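Local coordinates for uncharacterized protein Atu1656 (Agrobacterium tumefaciens, PDB 2OJH) that is of unknown function but folds as a six-bladed beta-propeller of the TolB family, and may, like TolB itself, serve in protein binding, at residues G18-I24 and W38-F44; L57-L63 and T84-H90; T263-L267 and F286-R290. All coordinates share one frame; numbering follows the deposited sequence. Where two conformers were deposited one is given.

Contact 1. Residues G18-I24 and W38-F44; sequences GSMRSSI and WQTPELF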
loop_
_atom_site.group_PDB
_atom_site.type_symbol
_atom_site.label_atom_id
_atom_site.label_comp_id
_atom_site.label_asym_id
_atom_site.label_seq_id
_atom_site.Cartn_x
_atom_site.Cartn_y
_atom_site.Cartn_z
ATOM N N GLY A 18 -21.142 -19.303 6.375
ATOM C CA GLY A 18 -20.039 -18.511 7.009
ATOM C C GLY A 18 -20.488 -17.067 7.034
ATOM O O GLY A 18 -21.078 -16.591 6.053
ATOM N N SER A 19 -20.252 -16.358 8.139
ATOM C CA SER A 19 -20.609 -14.932 8.180
ATOM C C SER A 19 -19.546 -14.102 7.451
ATOM O O SER A 19 -18.434 -14.572 7.220
ATOM C CB SER A 19 -20.836 -14.448 9.615
ATOM O OG SER A 19 -19.633 -14.539 10.348
HETATM N N MSE A 20 -19.889 -12.878 7.058
HETATM C CA MSE A 20 -18.935 -12.076 6.292
HETATM C C MSE A 20 -17.723 -11.706 7.137
HETATM O O MSE A 20 -17.848 -11.412 8.326
HETATM C CB MSE A 20 -19.586 -10.835 5.681
HETATM C CG MSE A 20 -20.731 -11.148 4.738
HETATM SE SE MSE A 20 -20.271 -12.357 3.266
HETATM C CE MSE A 20 -20.860 -14.089 3.971
ATOM N N ARG A 21 -16.559 -11.752 6.509
ATOM C CA ARG A 21 -15.312 -11.349 7.158
ATOM C C ARG A 21 -14.697 -10.106 6.542
ATOM O O ARG A 21 -14.161 -9.271 7.263
ATOM C CB ARG A 21 -14.281 -12.490 7.104
ATOM C CG ARG A 21 -12.932 -12.140 7.711
ATOM C CD ARG A 21 -12.993 -12.028 9.227
ATOM N NE ARG A 21 -11.643 -12.078 9.789
ATOM C CZ ARG A 21 -11.080 -11.109 10.504
ATOM N NH1 ARG A 21 -11.762 -10.000 10.782
ATOM N NH2 ARG A 21 -9.828 -11.264 10.952
ATOM N N SER A 22 -14.729 -10.015 5.210
ATOM C CA SER A 22 -14.172 -8.882 4.499
ATOM C C SER A 22 -15.249 -8.260 3.625
ATOM O O SER A 22 -16.059 -8.978 3.038
ATOM C CB SER A 22 -13.004 -9.291 3.579
ATOM O OG SER A 22 -12.092 -10.167 4.221
ATOM N N SER A 23 -15.219 -6.924 3.561
ATOM C CA SER A 23 -16.058 -6.111 2.684
ATOM C C SER A 23 -15.130 -5.214 1.879
ATOM O O SER A 23 -14.513 -4.291 2.413
ATOM C CB SER A 23 -17.036 -5.264 3.507
ATOM O OG SER A 23 -17.952 -4.569 2.670
ATOM N N ILE A 24 -14.993 -5.536 0.597
ATOM C CA ILE A 24 -14.186 -4.749 -0.323
ATOM C C ILE A 24 -15.066 -3.559 -0.770
ATOM O O ILE A 24 -16.165 -3.744 -1.316
ATOM C CB ILE A 24 -13.675 -5.601 -1.539
ATOM C CG1 ILE A 24 -12.750 -6.759 -1.087
ATOM C CG2 ILE A 24 -12.836 -4.728 -2.461
ATOM C CD1 ILE A 24 -13.389 -7.878 -0.361
ATOM N N TRP A 38 -17.748 -6.158 -2.948
ATOM C CA TRP A 38 -17.849 -7.597 -2.686
ATOM C C TRP A 38 -17.626 -7.874 -1.207
ATOM O O TRP A 38 -16.716 -7.290 -0.608
ATOM C CB TRP A 38 -16.763 -8.325 -3.484
ATOM C CG TRP A 38 -16.926 -9.797 -3.532
ATOM C CD1 TRP A 38 -17.994 -10.492 -4.035
ATOM C CD2 TRP A 38 -15.979 -10.764 -3.095
ATOM N NE1 TRP A 38 -17.767 -11.848 -3.912
ATOM C CE2 TRP A 38 -16.535 -12.042 -3.348
ATOM C CE3 TRP A 38 -14.708 -10.680 -2.525
ATOM C CZ2 TRP A 38 -15.862 -13.231 -3.047
ATOM C CZ3 TRP A 38 -14.018 -11.884 -2.223
ATOM C CH2 TRP A 38 -14.616 -13.137 -2.471
ATOM N N GLN A 39 -18.455 -8.749 -0.627
ATOM C CA GLN A 39 -18.253 -9.240 0.737
ATOM C C GLN A 39 -17.975 -10.715 0.694
ATOM O O GLN A 39 -18.495 -11.426 -0.184
ATOM C CB GLN A 39 -19.452 -8.939 1.633
ATOM C CG GLN A 39 -19.746 -7.431 1.694
ATOM C CD GLN A 39 -20.700 -7.065 2.783
ATOM O OE1 GLN A 39 -21.544 -7.878 3.182
ATOM N NE2 GLN A 39 -20.603 -5.816 3.262
ATOM N N THR A 40 -17.159 -11.192 1.633
ATOM C CA THR A 40 -16.766 -12.605 1.667
ATOM C C THR A 40 -16.480 -13.052 3.094
ATOM O O THR A 40 -16.051 -12.240 3.911
ATOM C CB THR A 40 -15.531 -12.876 0.753
ATOM O OG1 THR A 40 -15.086 -14.238 0.885
ATOM C CG2 THR A 40 -14.398 -11.937 1.075
ATOM N N PRO A 41 -16.737 -14.337 3.398
ATOM C CA PRO A 41 -16.271 -14.904 4.675
ATOM C C PRO A 41 -14.752 -15.168 4.707
ATOM O O PRO A 41 -14.212 -15.489 5.752
ATOM C CB PRO A 41 -17.064 -16.210 4.783
ATOM C CG PRO A 41 -17.259 -16.619 3.362
ATOM C CD PRO A 41 -17.483 -15.333 2.608
ATOM N N GLU A 42 -14.089 -15.017 3.566
ATOM C CA GLU A 42 -12.639 -15.141 3.494
ATOM C C GLU A 42 -11.956 -13.846 3.934
ATOM O O GLU A 42 -12.614 -12.810 4.107
ATOM C CB GLU A 42 -12.207 -15.517 2.072
ATOM C CG GLU A 42 -12.947 -16.736 1.503
ATOM C CD GLU A 42 -12.584 -18.041 2.196
ATOM O OE1 GLU A 42 -11.461 -18.159 2.730
ATOM O OE2 GLU A 42 -13.426 -18.961 2.204
ATOM N N LEU A 43 -10.640 -13.912 4.120
ATOM C CA LEU A 43 -9.850 -12.737 4.483
ATOM C C LEU A 43 -9.154 -12.206 3.231
ATOM O O LEU A 43 -8.234 -12.849 2.697
ATOM C CB LEU A 43 -8.828 -13.118 5.565
ATOM C CG LEU A 43 -8.129 -11.989 6.320
ATOM C CD1 LEU A 43 -9.118 -11.277 7.220
ATOM C CD2 LEU A 43 -7.006 -12.593 7.147
ATOM N N PHE A 44 -9.635 -11.068 2.731
ATOM C CA PHE A 44 -9.077 -10.453 1.537
ATOM C C PHE A 44 -8.482 -9.138 1.975
ATOM O O PHE A 44 -9.018 -8.491 2.889
ATOM C CB PHE A 44 -10.150 -10.216 0.474
ATOM C CG PHE A 44 -10.304 -11.352 -0.475
ATOM C CD1 PHE A 44 -10.818 -12.575 -0.045
ATOM C CD2 PHE A 44 -9.883 -11.216 -1.793
ATOM C CE1 PHE A 44 -10.957 -13.641 -0.923
ATOM C CE2 PHE A 44 -10.011 -12.289 -2.682
ATOM C CZ PHE A 44 -10.541 -13.495 -2.242
#
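Ser22 is the polar centre of this hairpin end, where strand 22-28 pairs antiparallel with strand 33-40. Its OG stands beside its own backbone N, anti to the carbonyl carbon (chi1 -45°), which brings it up to the loop that follows Thr40. There Ser22 OG donates to Glu42 O at 2.7 Å, in the carbonyl plane on a lone pair, and accepts from Phe44 N at 3.0 Å. Next door a classic beta bulge sets Arg21 and Ser22 against one residue: Thr40 O takes both Arg21 N (2.7 Å) and Ser22 N (2.9 Å).

On the face that carries Ser23, the extended Gln39 side chain reaches across so that Gln39 NE2 donates to Ser23 OG at 3.0 Å; Glu25 is a further partner of that hydroxyl. The selenomethionine Met20, bent at chi2 and chi3, crosses Gln39 at about a right angle and lays CE beside Pro41 CD. Leu43 CD1 sits over one face of the Arg21 guanidinium, whose NH2 continues to a salt bridge with Asp246. Ile24 CD1 meets Trp38 CE3 obliquely at 3.8 Å. With a bond given and one taken, the buried Ser22 hydroxyl is satisfied and ties the departing loop back to the strand.

Contact 2. Residues L57-L63 and T84-H90; sequences LLNSEGL and TICNNDH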
loop_
_atom_site.group_PDB
_atom_site.type_symbol
_atom_site.label_atom_id
_atom_site.label_comp_id
_atom_site.label_asym_id
_atom_site.label_seq_id
_atom_site.Cartn_x
_atom_site.Cartn_y
_atom_site.Cartn_z
ATOM N N LEU A 57 -7.014 -5.270 -7.502
ATOM C CA LEU A 57 -6.075 -6.352 -7.228
ATOM C C LEU A 57 -5.917 -6.531 -5.709
ATOM O O LEU A 57 -5.479 -5.605 -4.981
ATOM C CB LEU A 57 -4.736 -6.105 -7.931
ATOM C CG LEU A 57 -3.704 -7.242 -7.881
ATOM C CD1 LEU A 57 -4.113 -8.398 -8.792
ATOM C CD2 LEU A 57 -2.328 -6.684 -8.257
ATOM N N LEU A 58 -6.324 -7.703 -5.230
ATOM C CA LEU A 58 -6.315 -8.017 -3.794
ATOM C C LEU A 58 -5.462 -9.259 -3.514
ATOM O O LEU A 58 -5.289 -10.117 -4.382
ATOM C CB LEU A 58 -7.733 -8.359 -3.306
ATOM C CG LEU A 58 -8.857 -7.336 -3.054
ATOM C CD1 LEU A 58 -8.778 -6.617 -1.739
ATOM C CD2 LEU A 58 -9.111 -6.373 -4.233
ATOM N N ASN A 59 -4.981 -9.396 -2.284
ATOM C CA ASN A 59 -4.448 -10.705 -1.889
ATOM C C ASN A 59 -5.309 -11.396 -0.845
ATOM O O ASN A 59 -5.989 -10.751 -0.020
ATOM C CB ASN A 59 -2.980 -10.623 -1.425
ATOM C CG ASN A 59 -2.808 -9.695 -0.249
ATOM O OD1 ASN A 59 -2.891 -8.485 -0.396
ATOM N ND2 ASN A 59 -2.586 -10.261 0.922
ATOM N N SER A 60 -5.220 -12.717 -0.855
ATOM C CA SER A 60 -5.873 -13.528 0.146
ATOM C C SER A 60 -5.122 -14.846 0.311
ATOM O O SER A 60 -4.959 -15.620 -0.652
ATOM C CB SER A 60 -7.327 -13.789 -0.251
ATOM O OG SER A 60 -7.979 -14.604 0.714
ATOM N N GLU A 61 -4.680 -15.087 1.542
ATOM C CA GLU A 61 -4.033 -16.351 1.923
ATOM C C GLU A 61 -2.852 -16.689 1.009
ATOM O O GLU A 61 -2.680 -17.838 0.594
ATOM C CB GLU A 61 -5.059 -17.495 1.964
ATOM C CG GLU A 61 -6.283 -17.211 2.833
ATOM C CD GLU A 61 -5.972 -17.175 4.329
ATOM O OE1 GLU A 61 -4.925 -17.729 4.741
ATOM O OE2 GLU A 61 -6.778 -16.602 5.107
ATOM N N GLY A 62 -2.063 -15.664 0.687
ATOM C CA GLY A 62 -0.841 -15.816 -0.105
ATOM C C GLY A 62 -0.975 -15.753 -1.619
ATOM O O GLY A 62 0.036 -15.800 -2.337
ATOM N N LEU A 63 -2.210 -15.647 -2.106
ATOM C CA LEU A 63 -2.495 -15.613 -3.537
ATOM C C LEU A 63 -3.035 -14.266 -3.965
ATOM O O LEU A 63 -3.591 -13.525 -3.139
ATOM C CB LEU A 63 -3.495 -16.704 -3.900
ATOM C CG LEU A 63 -3.025 -18.161 -3.670
ATOM C CD1 LEU A 63 -4.152 -19.106 -4.059
ATOM C CD2 LEU A 63 -1.769 -18.504 -4.482
ATOM N N THR A 84 3.426 -18.269 -4.063
ATOM C CA THR A 84 2.105 -18.573 -3.517
ATOM C C THR A 84 2.026 -18.198 -2.044
ATOM O O THR A 84 1.101 -18.621 -1.331
ATOM C CB THR A 84 1.814 -20.042 -3.633
ATOM O OG1 THR A 84 2.882 -20.773 -3.010
ATOM C CG2 THR A 84 1.710 -20.458 -5.118
ATOM N N ILE A 85 3.010 -17.438 -1.572
ATOM C CA ILE A 85 2.941 -16.890 -0.235
ATOM C C ILE A 85 3.215 -15.391 -0.353
ATOM O O ILE A 85 4.199 -14.873 0.213
ATOM C CB ILE A 85 3.906 -17.564 0.786
ATOM C CG1 ILE A 85 3.801 -19.092 0.765
ATOM C CG2 ILE A 85 3.563 -17.093 2.207
ATOM C CD1 ILE A 85 4.972 -19.828 1.528
ATOM N N CYS A 86 2.349 -14.721 -1.113
ATOM C CA CYS A 86 2.355 -13.270 -1.271
ATOM C C CYS A 86 1.763 -12.576 -0.044
ATOM O O CYS A 86 0.792 -13.062 0.570
ATOM C CB CYS A 86 1.536 -12.861 -2.493
ATOM S SG CYS A 86 2.314 -13.372 -3.994
ATOM N N ASN A 87 2.323 -11.432 0.317
ATOM C CA ASN A 87 1.784 -10.711 1.446
ATOM C C ASN A 87 0.985 -9.498 0.934
ATOM O O ASN A 87 0.677 -9.431 -0.266
ATOM C CB ASN A 87 2.895 -10.349 2.449
ATOM C CG ASN A 87 3.959 -9.409 1.855
ATOM O OD1 ASN A 87 3.644 -8.531 1.043
ATOM N ND2 ASN A 87 5.227 -9.565 2.306
ATOM N N ASN A 88 0.682 -8.555 1.821
ATOM C CA ASN A 88 -0.224 -7.430 1.490
ATOM C C ASN A 88 0.391 -6.265 0.724
ATOM O O ASN A 88 -0.268 -5.243 0.546
ATOM C CB ASN A 88 -0.790 -6.811 2.755
ATOM C CG ASN A 88 -1.754 -7.712 3.466
ATOM O OD1 ASN A 88 -1.872 -8.923 3.161
ATOM N ND2 ASN A 88 -2.473 -7.130 4.424
ATOM N N ASP A 89 1.639 -6.425 0.279
ATOM C CA ASP A 89 2.427 -5.322 -0.284
ATOM C C ASP A 89 2.684 -5.639 -1.733
ATOM O O ASP A 89 3.534 -6.471 -2.048
ATOM C CB ASP A 89 3.747 -5.174 0.485
ATOM C CG ASP A 89 3.560 -4.982 1.974
ATOM O OD1 ASP A 89 2.657 -4.222 2.425
ATOM O OD2 ASP A 89 4.373 -5.554 2.735
ATOM N N HIS A 90 1.929 -4.994 -2.620
ATOM C CA HIS A 90 1.926 -5.356 -4.038
ATOM C C HIS A 90 1.379 -4.174 -4.814
ATOM O O HIS A 90 0.797 -3.278 -4.246
ATOM C CB HIS A 90 1.081 -6.624 -4.309
ATOM C CG HIS A 90 -0.279 -6.622 -3.654
ATOM N ND1 HIS A 90 -1.347 -5.905 -4.155
ATOM C CD2 HIS A 90 -0.748 -7.275 -2.563
ATOM C CE1 HIS A 90 -2.403 -6.089 -3.383
ATOM N NE2 HIS A 90 -2.070 -6.925 -2.412
HETATM O O HOH W 1 -1.752 -13.006 1.542
HETATM O O HOH W 2 -1.077 -20.059 -1.005
HETATM O O HOH W 3 0.123 -19.171 1.596
#
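Asn59 reaches from the end of strand 55-60 into the 84-90 loop, and its amide holds two side chains at once. Asn59 OD1 accepts from His90 NE2 at 2.7 Å, lying in the plane of the imidazole, while Asn59 ND2 donates to Asn88 OD1, also at 2.7 Å and nearly straight at 164°. That donor arrives above the Asn88 carbonyl plane rather than on a lone pair, and the two amides are turned 55° against each other. Leu57 O adds a contact at the ring edge, near CE1, and His90 ND1 is bonded to Asn48, so both ring nitrogens are engaged.

Farther along, Gly62, in the type I' turn from Ser60 to Leu63, comes within 3.9 Å of Ile85, measured CA to CA. Cys86 N donates to Gly62 O at 2.8 Å. A water bridges the two regions, accepting from Asn59 ND2 and Gly62 N and donating to Cys86 O. Beyond it the contact slackens: two further waters lie between Glu61 O and Thr84 O, with too few protons for all the acceptors in reach, and Leu63 CD2 merely rests alongside Thr84 CB at 4.0 Å. The inner end is therefore a buried polar network with fixed amide and imidazole orientations, consistent with a proton on NE2 of His90, whereas the outer end leaves its carbonyls to solvent.

Contact 3. Residues T263-L267 and F286-R290; sequences TLFDL and FAYVR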
loop_
_atom_site.group_PDB
_atom_site.type_symbol
_atom_site.label_atom_id
_atom_site.label_comp_id
_atom_site.label_asym_id
_atom_site.label_seq_id
_atom_site.Cartn_x
_atom_site.Cartn_y
_atom_site.Cartn_z
ATOM N N THR A 263 -11.305 13.053 9.334
ATOM C CA THR A 263 -11.716 11.644 9.367
ATOM C C THR A 263 -12.790 11.431 8.322
ATOM O O THR A 263 -13.853 12.050 8.368
ATOM C CB THR A 263 -12.243 11.250 10.764
ATOM O OG1 THR A 263 -11.203 11.485 11.717
ATOM C CG2 THR A 263 -12.615 9.778 10.819
ATOM N N LEU A 264 -12.507 10.588 7.340
ATOM C CA LEU A 264 -13.509 10.252 6.355
ATOM C C LEU A 264 -14.545 9.321 6.993
ATOM O O LEU A 264 -15.746 9.573 6.898
ATOM C CB LEU A 264 -12.849 9.594 5.127
ATOM C CG LEU A 264 -11.926 10.550 4.388
ATOM C CD1 LEU A 264 -11.331 9.811 3.132
ATOM C CD2 LEU A 264 -12.615 11.852 3.970
ATOM N N PHE A 265 -14.100 8.243 7.648
ATOM C CA PHE A 265 -15.028 7.367 8.376
ATOM C C PHE A 265 -14.258 6.538 9.411
ATOM O O PHE A 265 -13.055 6.393 9.289
ATOM C CB PHE A 265 -15.794 6.459 7.406
ATOM C CG PHE A 265 -14.931 5.849 6.331
ATOM C CD1 PHE A 265 -14.742 6.519 5.128
ATOM C CD2 PHE A 265 -14.320 4.608 6.519
ATOM C CE1 PHE A 265 -13.947 5.958 4.117
ATOM C CE2 PHE A 265 -13.534 4.033 5.515
ATOM C CZ PHE A 265 -13.342 4.725 4.322
ATOM N N ASP A 266 -14.965 6.061 10.448
ATOM C CA ASP A 266 -14.457 5.015 11.342
ATOM C C ASP A 266 -14.524 3.675 10.627
ATOM O O ASP A 266 -15.343 3.479 9.723
ATOM C CB ASP A 266 -15.295 4.904 12.587
ATOM C CG ASP A 266 -15.229 6.154 13.456
ATOM O OD1 ASP A 266 -14.277 6.942 13.313
ATOM O OD2 ASP A 266 -16.143 6.337 14.284
ATOM N N LEU A 267 -13.697 2.741 11.061
ATOM C CA LEU A 267 -13.613 1.450 10.398
ATOM C C LEU A 267 -13.059 0.385 11.351
ATOM O O LEU A 267 -12.196 0.663 12.199
ATOM C CB LEU A 267 -12.757 1.568 9.141
ATOM C CG LEU A 267 -12.397 0.296 8.395
ATOM C CD1 LEU A 267 -12.540 0.468 6.899
ATOM C CD2 LEU A 267 -10.970 -0.120 8.714
ATOM N N PHE A 286 -10.973 5.868 -3.668
ATOM C CA PHE A 286 -10.001 4.834 -3.305
ATOM C C PHE A 286 -10.695 3.541 -2.849
ATOM O O PHE A 286 -11.831 3.585 -2.333
ATOM C CB PHE A 286 -9.021 5.382 -2.251
ATOM C CG PHE A 286 -9.679 5.762 -0.963
ATOM C CD1 PHE A 286 -9.930 4.786 -0.020
ATOM C CD2 PHE A 286 -10.014 7.098 -0.683
ATOM C CE1 PHE A 286 -10.543 5.085 1.174
ATOM C CE2 PHE A 286 -10.628 7.432 0.532
ATOM C CZ PHE A 286 -10.893 6.437 1.462
ATOM N N ALA A 287 -10.013 2.397 -3.034
ATOM C CA ALA A 287 -10.485 1.102 -2.570
ATOM C C ALA A 287 -9.875 0.794 -1.188
ATOM O O ALA A 287 -8.774 1.260 -0.872
ATOM C CB ALA A 287 -10.111 -0.016 -3.608
ATOM N N TYR A 288 -10.620 0.046 -0.375
ATOM C CA TYR A 288 -10.205 -0.334 0.983
ATOM C C TYR A 288 -11.001 -1.576 1.430
ATOM O O TYR A 288 -12.004 -1.943 0.793
ATOM C CB TYR A 288 -10.382 0.846 1.963
ATOM C CG TYR A 288 -11.828 1.230 2.173
ATOM C CD1 TYR A 288 -12.501 2.034 1.242
ATOM C CD2 TYR A 288 -12.541 0.765 3.297
ATOM C CE1 TYR A 288 -13.861 2.356 1.417
ATOM C CE2 TYR A 288 -13.887 1.076 3.476
ATOM C CZ TYR A 288 -14.526 1.889 2.542
ATOM O OH TYR A 288 -15.844 2.177 2.695
ATOM N N VAL A 289 -10.555 -2.241 2.499
ATOM C CA VAL A 289 -11.295 -3.375 3.050
ATOM C C VAL A 289 -11.708 -3.042 4.458
ATOM O O VAL A 289 -10.874 -2.662 5.265
ATOM C CB VAL A 289 -10.485 -4.698 3.073
ATOM C CG1 VAL A 289 -11.408 -5.918 3.365
ATOM C CG2 VAL A 289 -9.735 -4.909 1.729
ATOM N N ARG A 290 -13.000 -3.197 4.725
ATOM C CA ARG A 290 -13.565 -3.089 6.055
ATOM C C ARG A 290 -13.719 -4.540 6.526
ATOM O O ARG A 290 -14.067 -5.421 5.739
ATOM C CB ARG A 290 -14.933 -2.375 5.953
ATOM C CG ARG A 290 -15.819 -2.378 7.201
ATOM C CD ARG A 290 -17.263 -1.880 6.857
ATOM N NE ARG A 290 -17.198 -0.599 6.159
ATOM C CZ ARG A 290 -17.145 0.582 6.762
ATOM N NH1 ARG A 290 -17.189 0.666 8.091
ATOM N NH2 ARG A 290 -17.064 1.694 6.034
#
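Strands 263-267 and 286-290 run in roughly the same direction, their axes 30° apart and 9.2 Å from each other at closest approach, with no hydrogen bond between them. They belong to two successive sheets of the six-bladed beta-propeller: 262-267 is the outermost strand of one blade, and 285-291 borders the sheet that also holds the N-terminal strand 22-28. The separation is smaller at the C-terminal ends, where the CA atoms of Leu267 and Arg290 are 6.3 Å apart, than at Leu264 and Phe286.

Side chains fill the wedge. Phe265 comes from the opposite direction to Tyr288 and sets its CZ over one face of the tyrosine ring, displaced toward the rim; the ring planes meet at 39° with centroids 4.8 Å apart, so the pair is oblique. Next to that CZ, Phe265 CE1 reaches Phe286 CZ at 4.1 Å. Leu264 brings CD1 to the edge of the Phe286 ring, the two side chains likewise coming from opposite directions. The Arg290 guanidinium lies obliquely near Phe265, their planes 38° apart, while its NE makes a salt bridge to Glu25. At the close end Leu267 slides past Tyr288 in the opposite direction and also touches Arg290 CB; Leu267 CD1 approaches the tyrosine ring obliquely, 3.6 Å from Tyr288 CD2.

In the fold
From the N terminus the three contacts follow in series, none nesting in or crossing another. Contact 1 closes the 22-28/33-40 hairpin and turns the chain into strand 45-49 of the next blade. Contact 2 then closes a longer excursion through strands 63-68 and 76-77, setting the end of strand 55-60 against the loop that leads into strand 91-92. Contact 3 comes last, closing the mostly irregular run between residues 267 and 286 and joining outer strand 262-267 to strand 285-291. That last strand pairs with strand 22-28, through Ser23 N and Arg290 O, so both chain ends share one sheet and the ring is shut. Leu43 O and Ser60 OG link contacts 1 and 2, while Leu58 touches Val289 between contacts 2 and 3.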